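Local coordinates for putative restriction endonuclease domain-containing protein (Anabaena variabilis, PDB 3OT2), which is of unknown function but, as a DUF820 (Uma2) protein of the PDDEXK clan, is probably a nuclease related to restriction endonucleases, at residues R70-D75 against I101-P106; A24-E29 against H76-D81; D107-I112 against H132-G137. One frame throughout, in Å; residues are numbered along the deposited sequence.

Contacts 1 and 2 lie on the same side of the chain's centre, whereas contact 3 sits nearer to it, in the main sheet. Contacts 1 and 2 have centres about 9 Å apart and meet through the antiparallel pair of strands 71-73 and 76-78, with Arg70 of contact 1 and Ser25 of contact 2 both lining the 1,4-butanediol pocket. Along the chain their segments alternate, so the two crossings interlock. Contact 3 follows contact 1 directly, since Pro106 runs into Asp107, and its centre lies about 12 Å from that of contact 1 and 14 Å from that of contact 2. It belongs to the mixed six-strand sheet, consistent with a PDDEXK-type core.

Contact 1: R70-D75 against I101-P106; sequences RCTFGD and IFLIAP
Phe73 lays one face of its ring on Ala105, and this is the tight end of the contact. The methyl CB of Ala105 stands 3.7 Å from the Phe73 ring centroid and 13° off the ring normal, a CH-pi contact close to the middle of the face. The ring reaches it because Phe73 CG sits between the backbone N and the carbonyl carbon (chi1 57°), which turns the phenyl towards 101-106; Phe73 CE1 then comes within 3.5 Å of Ala105 CA. Cys71 extends the apolar patch more loosely, its SG 4.0 Å from Pro106 CG. The backbones are tied by one direct hydrogen bond, from Thr72 N to Phe102 O at 3.1 Å, nearly straight with an N-H...O angle of 175°. Beside it Thr72 O receives a CA-H...O contact from Leu103 CA at 3.1 Å. The carbonyl oxygen of Ile104 is buried here without a polar partner. Towards Arg70 the join turns wet: a water donates to Arg70 O and accepts from Phe102 N at 3.0 Å, bridging where no direct bond forms. Leu103 marks the exposed margin, its CD2 4.2 Å from Thr72 CB. The Arg70 side chain leads away to Glu20 and Ser25 beside the butanediol. Around the contact, Thr72 touches Leu12 of helix 12-15, Phe73 meets the ring of His128 in helix 119-131, and Cys71 and Pro106 pack on Ser83 of strand 82-86. The 101-106 loop follows strand 82-86 in the chain and lies along strand 71-73 before strand 108-112 begins.

Contact 2: A24-E29 against H76-D81; sequences ASEYIE and HSTVPD
Tyr27 and Ser77 are joined by a single antiparallel bridge of the hydrogen-bonded kind. Tyr27 N gives to Ser77 O at 2.8 Å, and Ser77 N returns a bond to Tyr27 O at 3.0 Å. Weaker CA-H...O contacts flank the pair, from Glu26 CA to Ser77 O and from His76 CA to Tyr27 O.

Beyond the bridge, a side-chain-to-backbone bond ties the segments where the strand pairing has ended. Glu26 OE2 takes Val79 N at 2.8 Å on its anti lone pair, nearly straight at 171°. The chain is extended beyond CG (chi2 -173°), which carries the carboxylate obliquely across Thr78, Glu26 OE2 coming 3.4 Å from Thr78 CB.

Ring and apolar contacts make up the rest. The His76 imidazole has Ile28 CA over its centre and Glu29 N above the same face near the rim, while the Ile28 side chain crosses that of His76 at about a right angle, with Ile28 CG2 4.0 Å from His76 CE1. Ala24 CB meets Val79 CG2 at 3.9 Å at the other end. Ser77 OG turns away to Thr72 and Arg70, and Tyr27 OH to Ile10 O.

Strand 25-28 also pairs with strand 31-34 and strand 76-78 with 71-73, so the bridge stitches together two small antiparallel hairpins. The axes of the short strands 25-28 and 76-78 approach to 4.7 Å, with 153° between their directions, the geometry of antiparallel strand pairing, beside the 1,4-butanediol pocket that Ser25 helps to line.

Contact 3: D107-I112 against H132-G137; sequences DWTIEI and HGTQMG
A beta-alpha-beta unit closes here: strand 108-112 leads through helix 119-131 to strand 136-141, and the two strands lie parallel and adjacent in the central mixed sheet, consistent with the PDDEXK-clan assignment. Trp108 is bridged to Met136 and Thr109 to Gly137, with CA atoms 4.9 and 4.8 Å apart. Between them Thr109 N donates to Met136 O at 3.0 Å. The same oxygen receives Trp108 CA in a CA-H...O contact. Trp108 CG lies opposite the backbone N across the CA-CB bond (chi1 179°), which sets the indole with Met136 O at its edge, near its plane. Gly137 CA makes a second CA-H...O contact, to Thr109 O.

At the entrance to the strands Asp107 O is gripped by two amides. Met136 N, 3.2 Å away, approaches in the carbonyl plane, whereas Gln135 N, at 2.8 Å, is tilted 30° from it. Asp107 and Trp108 together face Val84 of strand 82-86 as a classic beta bulge. Thr134 packs its CG2 methyl 3.5 Å from Asp107 O, while its OG1 turns to Pro106 O.

The side chains of Asp107 and Gln135 run alongside each other, pointing the same way, with carboxylate and amide planes 85° apart. Asp107 OD2 is taken by Arg89 and by Ile86 N, so both carboxylate oxygens have donors, which would fix the rotation of the group. In selenomethionine Met136, CB comes 4.0 Å from Trp108 CD1, while the selenium, on a chain bent at chi3, lies obliquely to the five-membered ring as a Met-aromatic contact. The Asp107-Gln135 pair is closed by Gln135 NE2, which gives to Asp107 OD1 at 2.9 Å from the anti side, out of the carboxylate plane.

Contact 1: R70-D75 against I101-P106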
ATOM      1  N   ARG A  70      -5.567   2.755 -21.990  1.00 32.44           N
ATOM      2  CA  ARG A  70      -6.474   3.570 -21.190  1.00 32.95           C
ATOM      3  C   ARG A  70      -7.732   2.780 -20.827  1.00 36.15           C
ATOM      4  O   ARG A  70      -8.351   2.166 -21.693  1.00 35.31           O
ATOM      5  CB  ARG A  70      -6.829   4.876 -21.916  1.00 34.62           C
ATOM      6  CG  ARG A  70      -7.854   5.746 -21.176  1.00 34.00           C
ATOM      7  CD  ARG A  70      -7.973   7.161 -21.753  1.00 27.54           C
ATOM      8  NE  ARG A  70      -6.673   7.822 -21.865  1.00 34.81           N
ATOM      9  CZ  ARG A  70      -6.054   8.433 -20.862  1.00 46.11           C
ATOM     10  NH1 ARG A  70      -6.627   8.512 -19.665  1.00 29.87           N
ATOM     11  NH2 ARG A  70      -4.859   8.967 -21.046  1.00 36.44           N
ATOM     12  N   CYS A  71      -8.078   2.776 -19.539  1.00 32.28           N
ATOM     13  CA  CYS A  71      -9.273   2.143 -18.999  1.00 32.56           C
ATOM     14  C   CYS A  71     -10.092   3.202 -18.294  1.00 35.81           C
ATOM     15  O   CYS A  71      -9.609   3.811 -17.336  1.00 35.10           O
ATOM     16  CB  CYS A  71      -8.906   0.987 -18.073  1.00 32.18           C
ATOM     17  SG  CYS A  71      -8.077  -0.385 -18.923  1.00 36.13           S
ATOM     18  N   THR A  72     -11.306   3.469 -18.807  1.00 33.59           N
ATOM     19  CA  THR A  72     -12.192   4.503 -18.267  1.00 33.66           C
ATOM     20  C   THR A  72     -13.424   3.848 -17.653  1.00 38.17           C
ATOM     21  O   THR A  72     -14.234   3.271 -18.374  1.00 37.81           O
ATOM     22  CB  THR A  72     -12.550   5.522 -19.360  1.00 38.40           C
ATOM     23  OG1 THR A  72     -11.340   6.043 -19.901  1.00 39.61           O
ATOM     24  CG2 THR A  72     -13.424   6.685 -18.840  1.00 37.79           C
ATOM     25  N   PHE A  73     -13.586   3.977 -16.321  1.00 34.24           N
ATOM     26  CA  PHE A  73     -14.709   3.385 -15.594  1.00 34.55           C
ATOM     27  C   PHE A  73     -14.803   4.013 -14.205  1.00 38.28           C
ATOM     28  O   PHE A  73     -13.812   4.541 -13.696  1.00 36.57           O
ATOM     29  CB  PHE A  73     -14.539   1.843 -15.489  1.00 35.14           C
ATOM     30  CG  PHE A  73     -13.243   1.427 -14.831  1.00 35.08           C
ATOM     31  CD1 PHE A  73     -12.085   1.256 -15.583  1.00 37.52           C
ATOM     32  CD2 PHE A  73     -13.167   1.257 -13.455  1.00 36.10           C
ATOM     33  CE1 PHE A  73     -10.884   0.899 -14.974  1.00 36.75           C
ATOM     34  CE2 PHE A  73     -11.967   0.882 -12.845  1.00 37.41           C
ATOM     35  CZ  PHE A  73     -10.836   0.717 -13.607  1.00 35.43           C
ATOM     36  N   GLY A  74     -15.988   3.931 -13.610  1.00 36.99           N
ATOM     37  CA  GLY A  74     -16.281   4.446 -12.274  1.00 36.88           C
ATOM     38  C   GLY A  74     -15.872   5.884 -12.031  1.00 40.36           C
ATOM     39  O   GLY A  74     -15.365   6.199 -10.950  1.00 39.54           O
ATOM     40  N   ASP A  75     -16.081   6.756 -13.045  1.00 37.36           N
ATOM     41  CA  ASP A  75     -15.784   8.200 -13.062  1.00 39.41           C
ATOM     42  C   ASP A  75     -14.257   8.501 -13.087  1.00 42.46           C
ATOM     43  O   ASP A  75     -13.841   9.648 -12.859  1.00 42.95           O
ATOM     44  CB  ASP A  75     -16.477   8.953 -11.905  1.00 43.05           C
ATOM     45  CG  ASP A  75     -16.565  10.459 -12.088  1.00 55.73           C
ATOM     46  OD1 ASP A  75     -16.949  10.904 -13.198  1.00 56.86           O
ATOM     47  OD2 ASP A  75     -16.224  11.198 -11.128  1.00 63.77           O
ATOM     48  N   ILE A 101     -11.443   2.109 -27.607  1.00 41.75           N
ATOM     49  CA  ILE A 101     -11.858   2.586 -26.283  1.00 40.47           C
ATOM     50  C   ILE A 101     -12.260   1.413 -25.393  1.00 40.28           C
ATOM     51  O   ILE A 101     -12.978   0.517 -25.821  1.00 39.67           O
ATOM     52  CB  ILE A 101     -13.008   3.639 -26.412  1.00 44.86           C
ATOM     53  CG1 ILE A 101     -12.670   4.788 -27.398  1.00 47.36           C
ATOM     54  CG2 ILE A 101     -13.511   4.177 -25.057  1.00 47.37           C
ATOM     55  CD1 ILE A 101     -11.520   5.853 -27.041  1.00 60.79           C
ATOM     56  N   PHE A 102     -11.786   1.443 -24.139  1.00 35.15           N
ATOM     57  CA  PHE A 102     -12.083   0.423 -23.125  1.00 32.81           C
ATOM     58  C   PHE A 102     -12.788   1.113 -21.985  1.00 36.84           C
ATOM     59  O   PHE A 102     -12.187   1.948 -21.315  1.00 36.41           O
ATOM     60  CB  PHE A 102     -10.800  -0.282 -22.656  1.00 33.10           C
ATOM     61  CG  PHE A 102     -10.278  -1.391 -23.542  1.00 35.45           C
ATOM     62  CD1 PHE A 102      -9.884  -1.132 -24.850  1.00 38.17           C
ATOM     63  CD2 PHE A 102     -10.093  -2.674 -23.037  1.00 38.56           C
ATOM     64  CE1 PHE A 102      -9.360  -2.147 -25.658  1.00 39.84           C
ATOM     65  CE2 PHE A 102      -9.544  -3.684 -23.837  1.00 41.34           C
ATOM     66  CZ  PHE A 102      -9.196  -3.417 -25.145  1.00 40.19           C
ATOM     67  N   LEU A 103     -14.078   0.814 -21.805  1.00 34.31           N
ATOM     68  CA  LEU A 103     -14.889   1.452 -20.767  1.00 35.28           C
ATOM     69  C   LEU A 103     -15.114   0.515 -19.570  1.00 38.16           C
ATOM     70  O   LEU A 103     -16.097   0.651 -18.834  1.00 38.97           O
ATOM     71  CB  LEU A 103     -16.233   1.936 -21.359  1.00 37.18           C
ATOM     72  CG  LEU A 103     -16.144   3.006 -22.460  1.00 44.34           C
ATOM     73  CD1 LEU A 103     -17.493   3.203 -23.129  1.00 47.08           C
ATOM     74  CD2 LEU A 103     -15.622   4.328 -21.912  1.00 47.78           C
ATOM     75  N   ILE A 104     -14.166  -0.406 -19.346  1.00 33.69           N
ATOM     76  CA  ILE A 104     -14.266  -1.422 -18.296  1.00 32.14           C
ATOM     77  C   ILE A 104     -12.925  -1.599 -17.572  1.00 32.59           C
ATOM     78  O   ILE A 104     -11.877  -1.230 -18.093  1.00 31.14           O
ATOM     79  CB  ILE A 104     -14.768  -2.782 -18.888  1.00 35.76           C
ATOM     80  CG1 ILE A 104     -13.916  -3.239 -20.097  1.00 37.01           C
ATOM     81  CG2 ILE A 104     -16.285  -2.744 -19.238  1.00 37.55           C
ATOM     82  CD1 ILE A 104     -13.989  -4.702 -20.372  1.00 43.54           C
ATOM     83  N   ALA A 105     -12.974  -2.180 -16.373  1.00 30.06           N
ATOM     84  CA  ALA A 105     -11.804  -2.449 -15.555  1.00 28.93           C
ATOM     85  C   ALA A 105     -11.052  -3.682 -16.093  1.00 32.47           C
ATOM     86  O   ALA A 105     -11.714  -4.623 -16.542  1.00 33.01           O
ATOM     87  CB  ALA A 105     -12.219  -2.660 -14.104  1.00 28.61           C
ATOM     88  N   PRO A 106      -9.694  -3.728 -16.032  1.00 28.10           N
ATOM     89  CA  PRO A 106      -8.987  -4.954 -16.479  1.00 27.74           C
ATOM     90  C   PRO A 106      -9.315  -6.145 -15.587  1.00 31.19           C
ATOM     91  O   PRO A 106      -9.718  -5.954 -14.447  1.00 31.16           O
ATOM     92  CB  PRO A 106      -7.494  -4.595 -16.352  1.00 29.20           C
ATOM     93  CG  PRO A 106      -7.441  -3.123 -16.075  1.00 33.02           C
ATOM     94  CD  PRO A 106      -8.759  -2.728 -15.481  1.00 29.21           C
TER
HETATM   95  O   HOH W   1      -9.920   3.639 -23.502  1.00 40.72           O

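Contact 2: A24-E29 against H76-D81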
ATOM      1  N   ALA A  24       1.276   9.574 -20.479  1.00 51.07           N
ATOM      2  CA  ALA A  24      -0.182   9.696 -20.478  1.00 49.19           C
ATOM      3  C   ALA A  24      -0.728  10.356 -19.198  1.00 50.54           C
ATOM      4  O   ALA A  24      -0.090  10.326 -18.142  1.00 49.94           O
ATOM      5  CB  ALA A  24      -0.811   8.332 -20.670  1.00 47.50           C
ATOM      6  N   SER A  25      -1.891  10.998 -19.332  1.00 46.51           N
ATOM      7  CA  SER A  25      -2.577  11.653 -18.231  1.00 45.97           C
ATOM      8  C   SER A  25      -3.729  10.793 -17.730  1.00 44.89           C
ATOM      9  O   SER A  25      -4.483  10.205 -18.518  1.00 42.49           O
ATOM     10  CB  SER A  25      -3.084  13.027 -18.643  1.00 52.00           C
ATOM     11  OG  SER A  25      -1.988  13.878 -18.925  1.00 62.64           O
ATOM     12  N   GLU A  26      -3.859  10.736 -16.414  1.00 38.80           N
ATOM     13  CA  GLU A  26      -4.932  10.023 -15.753  1.00 36.43           C
ATOM     14  C   GLU A  26      -5.883  11.019 -15.137  1.00 41.00           C
ATOM     15  O   GLU A  26      -5.477  12.135 -14.788  1.00 41.82           O
ATOM     16  CB  GLU A  26      -4.391   9.062 -14.686  1.00 35.62           C
ATOM     17  CG  GLU A  26      -3.496   7.974 -15.246  1.00 34.10           C
ATOM     18  CD  GLU A  26      -3.070   6.915 -14.246  1.00 41.19           C
ATOM     19  OE1 GLU A  26      -2.450   7.279 -13.226  1.00 35.59           O
ATOM     20  OE2 GLU A  26      -3.300   5.714 -14.502  1.00 36.38           O
ATOM     21  N   TYR A  27      -7.156  10.637 -15.047  1.00 37.38           N
ATOM     22  CA  TYR A  27      -8.206  11.435 -14.413  1.00 38.35           C
ATOM     23  C   TYR A  27      -8.651  10.643 -13.182  1.00 42.26           C
ATOM     24  O   TYR A  27      -9.311   9.603 -13.307  1.00 39.03           O
ATOM     25  CB  TYR A  27      -9.350  11.741 -15.392  1.00 39.42           C
ATOM     26  CG  TYR A  27     -10.470  12.558 -14.787  1.00 42.02           C
ATOM     27  CD1 TYR A  27     -10.425  13.951 -14.788  1.00 45.77           C
ATOM     28  CD2 TYR A  27     -11.595  11.942 -14.250  1.00 42.72           C
ATOM     29  CE1 TYR A  27     -11.467  14.711 -14.248  1.00 48.59           C
ATOM     30  CE2 TYR A  27     -12.639  12.688 -13.710  1.00 45.12           C
ATOM     31  CZ  TYR A  27     -12.576  14.073 -13.723  1.00 54.61           C
ATOM     32  OH  TYR A  27     -13.597  14.800 -13.165  1.00 58.14           O
ATOM     33  N   ILE A  28      -8.186  11.088 -11.995  1.00 40.29           N
ATOM     34  CA  ILE A  28      -8.406  10.397 -10.723  1.00 38.63           C
ATOM     35  C   ILE A  28      -9.004  11.353  -9.727  1.00 43.21           C
ATOM     36  O   ILE A  28      -8.397  12.385  -9.434  1.00 43.29           O
ATOM     37  CB  ILE A  28      -7.082   9.797 -10.177  1.00 39.63           C
ATOM     38  CG1 ILE A  28      -6.332   8.958 -11.243  1.00 38.79           C
ATOM     39  CG2 ILE A  28      -7.355   8.973  -8.904  1.00 38.70           C
ATOM     40  CD1 ILE A  28      -4.859   8.859 -11.027  1.00 41.24           C
ATOM     41  N   GLU A  29     -10.187  11.005  -9.198  1.00 41.00           N
ATOM     42  CA  GLU A  29     -10.904  11.792  -8.178  1.00 42.73           C
ATOM     43  C   GLU A  29     -11.067  13.266  -8.613  1.00 49.72           C
ATOM     44  O   GLU A  29     -10.904  14.185  -7.806  1.00 53.42           O
ATOM     45  CB  GLU A  29     -10.184  11.689  -6.815  1.00 44.09           C
ATOM     46  CG  GLU A  29     -10.090  10.257  -6.301  1.00 49.98           C
ATOM     47  CD  GLU A  29      -9.338  10.040  -5.006  1.00 66.19           C
ATOM     48  OE1 GLU A  29      -8.382  10.804  -4.736  1.00 64.59           O
ATOM     49  OE2 GLU A  29      -9.646   9.050  -4.302  1.00 56.42           O
ATOM     50  N   HIS A  76     -13.431   7.488 -13.413  1.00 36.96           N
ATOM     51  CA  HIS A  76     -11.977   7.645 -13.525  1.00 35.94           C
ATOM     52  C   HIS A  76     -11.516   7.225 -14.900  1.00 39.07           C
ATOM     53  O   HIS A  76     -12.158   6.377 -15.523  1.00 37.53           O
ATOM     54  CB  HIS A  76     -11.220   6.794 -12.466  1.00 35.16           C
ATOM     55  CG  HIS A  76     -11.385   7.216 -11.026  1.00 37.92           C
ATOM     56  ND1 HIS A  76     -10.545   6.720 -10.037  1.00 38.28           N
ATOM     57  CD2 HIS A  76     -12.300   8.036 -10.447  1.00 40.32           C
ATOM     58  CE1 HIS A  76     -10.977   7.250  -8.900  1.00 38.08           C
ATOM     59  NE2 HIS A  76     -12.035   8.039  -9.097  1.00 39.62           N
ATOM     60  N   SER A  77     -10.383   7.764 -15.350  1.00 35.54           N
ATOM     61  CA  SER A  77      -9.767   7.370 -16.619  1.00 34.64           C
ATOM     62  C   SER A  77      -8.281   7.150 -16.365  1.00 37.21           C
ATOM     63  O   SER A  77      -7.537   8.110 -16.167  1.00 37.87           O
ATOM     64  CB  SER A  77     -10.015   8.409 -17.705  1.00 37.21           C
ATOM     65  OG  SER A  77      -9.465   7.904 -18.905  1.00 41.52           O
ATOM     66  N   THR A  78      -7.868   5.879 -16.299  1.00 31.70           N
ATOM     67  CA  THR A  78      -6.504   5.521 -15.928  1.00 31.34           C
ATOM     68  C   THR A  78      -5.775   4.752 -17.024  1.00 35.29           C
ATOM     69  O   THR A  78      -6.385   4.254 -17.968  1.00 34.45           O
ATOM     70  CB  THR A  78      -6.497   4.705 -14.618  1.00 36.02           C
ATOM     71  OG1 THR A  78      -7.323   3.545 -14.754  1.00 35.44           O
ATOM     72  CG2 THR A  78      -6.940   5.541 -13.408  1.00 35.24           C
ATOM     73  N   VAL A  79      -4.448   4.690 -16.890  1.00 31.00           N
ATOM     74  CA  VAL A  79      -3.570   4.009 -17.830  1.00 31.86           C
ATOM     75  C   VAL A  79      -2.648   3.084 -17.023  1.00 32.98           C
ATOM     76  O   VAL A  79      -1.491   3.439 -16.776  1.00 31.52           O
ATOM     77  CB  VAL A  79      -2.778   4.990 -18.744  1.00 37.23           C
ATOM     78  CG1 VAL A  79      -2.033   4.231 -19.845  1.00 36.86           C
ATOM     79  CG2 VAL A  79      -3.687   6.048 -19.360  1.00 38.85           C
ATOM     80  N   PRO A  80      -3.124   1.879 -16.623  1.00 30.17           N
ATOM     81  CA  PRO A  80      -2.247   0.962 -15.886  1.00 29.27           C
ATOM     82  C   PRO A  80      -1.013   0.636 -16.722  1.00 33.50           C
ATOM     83  O   PRO A  80      -1.115   0.610 -17.951  1.00 33.08           O
ATOM     84  CB  PRO A  80      -3.127  -0.285 -15.687  1.00 28.60           C
ATOM     85  CG  PRO A  80      -4.507   0.221 -15.741  1.00 33.68           C
ATOM     86  CD  PRO A  80      -4.466   1.289 -16.806  1.00 30.50           C
ATOM     87  N   ASP A  81       0.141   0.390 -16.073  1.00 29.24           N
ATOM     88  CA  ASP A  81       1.343   0.015 -16.814  1.00 28.45           C
ATOM     89  C   ASP A  81       1.031  -1.203 -17.725  1.00 32.20           C
ATOM     90  O   ASP A  81       1.415  -1.216 -18.905  1.00 32.32           O
ATOM     91  CB  ASP A  81       2.506  -0.288 -15.849  1.00 28.45           C
ATOM     92  CG  ASP A  81       3.120   0.934 -15.185  1.00 33.54           C
ATOM     93  OD1 ASP A  81       2.959   2.065 -15.731  1.00 32.92           O
ATOM     94  OD2 ASP A  81       3.794   0.763 -14.148  1.00 34.40           O
TER

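Contact 3: D107-I112 against H132-G137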
ATOM      1  N   ASP A 107      -9.108  -7.372 -16.065  1.00 27.64           N
ATOM      2  CA  ASP A 107      -9.278  -8.539 -15.193  1.00 25.33           C
ATOM      3  C   ASP A 107      -8.095  -8.617 -14.239  1.00 26.94           C
ATOM      4  O   ASP A 107      -8.217  -9.067 -13.105  1.00 26.30           O
ATOM      5  CB  ASP A 107      -9.377  -9.817 -16.044  1.00 27.16           C
ATOM      6  CG  ASP A 107     -10.725  -9.902 -16.694  1.00 29.73           C
ATOM      7  OD1 ASP A 107     -11.689 -10.290 -15.994  1.00 32.53           O
ATOM      8  OD2 ASP A 107     -10.851  -9.447 -17.862  1.00 30.58           O
ATOM      9  N   TRP A 108      -6.948  -8.139 -14.697  1.00 25.32           N
ATOM     10  CA  TRP A 108      -5.708  -8.153 -13.941  1.00 25.07           C
ATOM     11  C   TRP A 108      -4.924  -6.876 -14.260  1.00 28.30           C
ATOM     12  O   TRP A 108      -4.619  -6.614 -15.430  1.00 27.86           O
ATOM     13  CB  TRP A 108      -4.924  -9.437 -14.291  1.00 24.13           C
ATOM     14  CG  TRP A 108      -3.585  -9.643 -13.629  1.00 24.77           C
ATOM     15  CD1 TRP A 108      -3.110  -9.053 -12.485  1.00 26.93           C
ATOM     16  CD2 TRP A 108      -2.603 -10.612 -14.026  1.00 24.70           C
ATOM     17  NE1 TRP A 108      -1.855  -9.549 -12.191  1.00 25.57           N
ATOM     18  CE2 TRP A 108      -1.535 -10.527 -13.109  1.00 27.59           C
ATOM     19  CE3 TRP A 108      -2.512 -11.538 -15.097  1.00 26.32           C
ATOM     20  CZ2 TRP A 108      -0.386 -11.331 -13.228  1.00 27.44           C
ATOM     21  CZ3 TRP A 108      -1.378 -12.341 -15.200  1.00 27.42           C
ATOM     22  CH2 TRP A 108      -0.327 -12.220 -14.291  1.00 27.75           C
ATOM     23  N   THR A 109      -4.665  -6.054 -13.226  1.00 25.31           N
ATOM     24  CA  THR A 109      -3.918  -4.811 -13.408  1.00 26.58           C
ATOM     25  C   THR A 109      -2.527  -4.974 -12.802  1.00 27.66           C
ATOM     26  O   THR A 109      -2.391  -5.508 -11.707  1.00 26.37           O
ATOM     27  CB  THR A 109      -4.673  -3.566 -12.865  1.00 30.30           C
ATOM     28  OG1 THR A 109      -3.897  -2.404 -13.152  1.00 31.74           O
ATOM     29  CG2 THR A 109      -4.902  -3.592 -11.342  1.00 27.68           C
ATOM     30  N   ILE A 110      -1.498  -4.528 -13.520  1.00 26.36           N
ATOM     31  CA  ILE A 110      -0.124  -4.593 -13.019  1.00 25.96           C
ATOM     32  C   ILE A 110       0.477  -3.200 -13.077  1.00 29.22           C
ATOM     33  O   ILE A 110       0.489  -2.576 -14.133  1.00 27.51           O
ATOM     34  CB  ILE A 110       0.745  -5.631 -13.771  1.00 28.59           C
ATOM     35  CG1 ILE A 110       0.133  -7.052 -13.666  1.00 28.84           C
ATOM     36  CG2 ILE A 110       2.192  -5.600 -13.266  1.00 27.91           C
ATOM     37  CD1 ILE A 110       0.536  -7.951 -14.732  1.00 28.78           C
ATOM     38  N   GLU A 111       0.944  -2.714 -11.917  1.00 26.13           N
ATOM     39  CA  GLU A 111       1.583  -1.419 -11.774  1.00 26.65           C
ATOM     40  C   GLU A 111       2.993  -1.633 -11.310  1.00 30.20           C
ATOM     41  O   GLU A 111       3.235  -2.434 -10.409  1.00 29.67           O
ATOM     42  CB  GLU A 111       0.818  -0.521 -10.787  1.00 27.67           C
ATOM     43  CG  GLU A 111      -0.618  -0.238 -11.213  1.00 32.54           C
ATOM     44  CD  GLU A 111      -0.807   0.806 -12.306  1.00 40.70           C
ATOM     45  OE1 GLU A 111       0.172   1.160 -13.008  1.00 33.34           O
ATOM     46  OE2 GLU A 111      -1.956   1.254 -12.477  1.00 37.53           O
ATOM     47  N   ILE A 112       3.924  -0.943 -11.933  1.00 27.38           N
ATOM     48  CA  ILE A 112       5.331  -1.070 -11.564  1.00 28.26           C
ATOM     49  C   ILE A 112       5.817   0.288 -11.110  1.00 32.85           C
ATOM     50  O   ILE A 112       5.718   1.257 -11.865  1.00 31.53           O
ATOM     51  CB  ILE A 112       6.176  -1.638 -12.743  1.00 30.40           C
ATOM     52  CG1 ILE A 112       5.606  -2.984 -13.240  1.00 29.45           C
ATOM     53  CG2 ILE A 112       7.649  -1.794 -12.350  1.00 29.47           C
ATOM     54  CD1 ILE A 112       5.669  -3.116 -14.776  1.00 29.04           C
ATOM     55  N   HIS A 132     -14.452  -2.122  -9.268  1.00 30.81           N
ATOM     56  CA  HIS A 132     -15.224  -2.200 -10.506  1.00 31.42           C
ATOM     57  C   HIS A 132     -15.037  -3.514 -11.270  1.00 36.33           C
ATOM     58  O   HIS A 132     -15.287  -3.560 -12.471  1.00 35.79           O
ATOM     59  CB  HIS A 132     -14.922  -0.967 -11.370  1.00 31.74           C
ATOM     60  CG  HIS A 132     -15.455   0.274 -10.719  1.00 35.71           C
ATOM     61  ND1 HIS A 132     -16.799   0.630 -10.828  1.00 38.06           N
ATOM     62  CD2 HIS A 132     -14.847   1.142  -9.876  1.00 37.29           C
ATOM     63  CE1 HIS A 132     -16.946   1.721 -10.093  1.00 38.21           C
ATOM     64  NE2 HIS A 132     -15.804   2.069  -9.496  1.00 38.22           N
ATOM     65  N   GLY A 133     -14.668  -4.574 -10.551  1.00 35.15           N
ATOM     66  CA  GLY A 133     -14.593  -5.920 -11.112  1.00 35.68           C
ATOM     67  C   GLY A 133     -13.252  -6.563 -11.380  1.00 36.00           C
ATOM     68  O   GLY A 133     -13.217  -7.711 -11.818  1.00 35.81           O
ATOM     69  N   THR A 134     -12.133  -5.851 -11.167  1.00 31.03           N
ATOM     70  CA  THR A 134     -10.816  -6.446 -11.423  1.00 27.28           C
ATOM     71  C   THR A 134     -10.628  -7.653 -10.491  1.00 29.97           C
ATOM     72  O   THR A 134     -10.988  -7.595  -9.316  1.00 29.19           O
ATOM     73  CB  THR A 134      -9.729  -5.389 -11.283  1.00 29.12           C
ATOM     74  OG1 THR A 134      -9.955  -4.397 -12.290  1.00 28.50           O
ATOM     75  CG2 THR A 134      -8.313  -5.951 -11.431  1.00 25.56           C
ATOM     76  N   GLN A 135     -10.104  -8.762 -11.040  1.00 27.07           N
ATOM     77  CA  GLN A 135      -9.880  -9.976 -10.263  1.00 27.98           C
ATOM     78  C   GLN A 135      -8.641  -9.842  -9.416  1.00 28.50           C
ATOM     79  O   GLN A 135      -8.611 -10.364  -8.311  1.00 29.39           O
ATOM     80  CB  GLN A 135      -9.728 -11.219 -11.170  1.00 29.89           C
ATOM     81  CG  GLN A 135     -10.836 -11.416 -12.211  1.00 32.42           C
ATOM     82  CD  GLN A 135     -10.598 -12.652 -13.057  1.00 42.34           C
ATOM     83  OE1 GLN A 135     -10.008 -13.658 -12.612  1.00 40.51           O
ATOM     84  NE2 GLN A 135     -11.103 -12.629 -14.298  1.00 33.36           N
HETATM   85  N   MSE A 136      -7.587  -9.223  -9.949  1.00 24.56           N
HETATM   86  CA  MSE A 136      -6.327  -9.118  -9.215  1.00 22.68           C
HETATM   87  C   MSE A 136      -5.549  -7.881  -9.600  1.00 28.01           C
HETATM   88  O   MSE A 136      -5.530  -7.477 -10.762  1.00 25.88           O
HETATM   89  CB  MSE A 136      -5.442 -10.373  -9.472  1.00 22.80           C
HETATM   90  CG  MSE A 136      -4.121 -10.351  -8.662  1.00 25.14           C
HETATM   91 SE   MSE A 136      -3.065 -11.954  -8.920  0.75 27.52          SE
HETATM   92  CE  MSE A 136      -4.082 -13.186  -7.802  1.00 25.72           C
ATOM     93  N   GLY A 137      -4.863  -7.327  -8.612  1.00 25.04           N
ATOM     94  CA  GLY A 137      -3.924  -6.238  -8.807  1.00 24.24           C
ATOM     95  C   GLY A 137      -2.549  -6.668  -8.343  1.00 28.34           C
ATOM     96  O   GLY A 137      -2.423  -7.384  -7.348  1.00 27.17           O
TER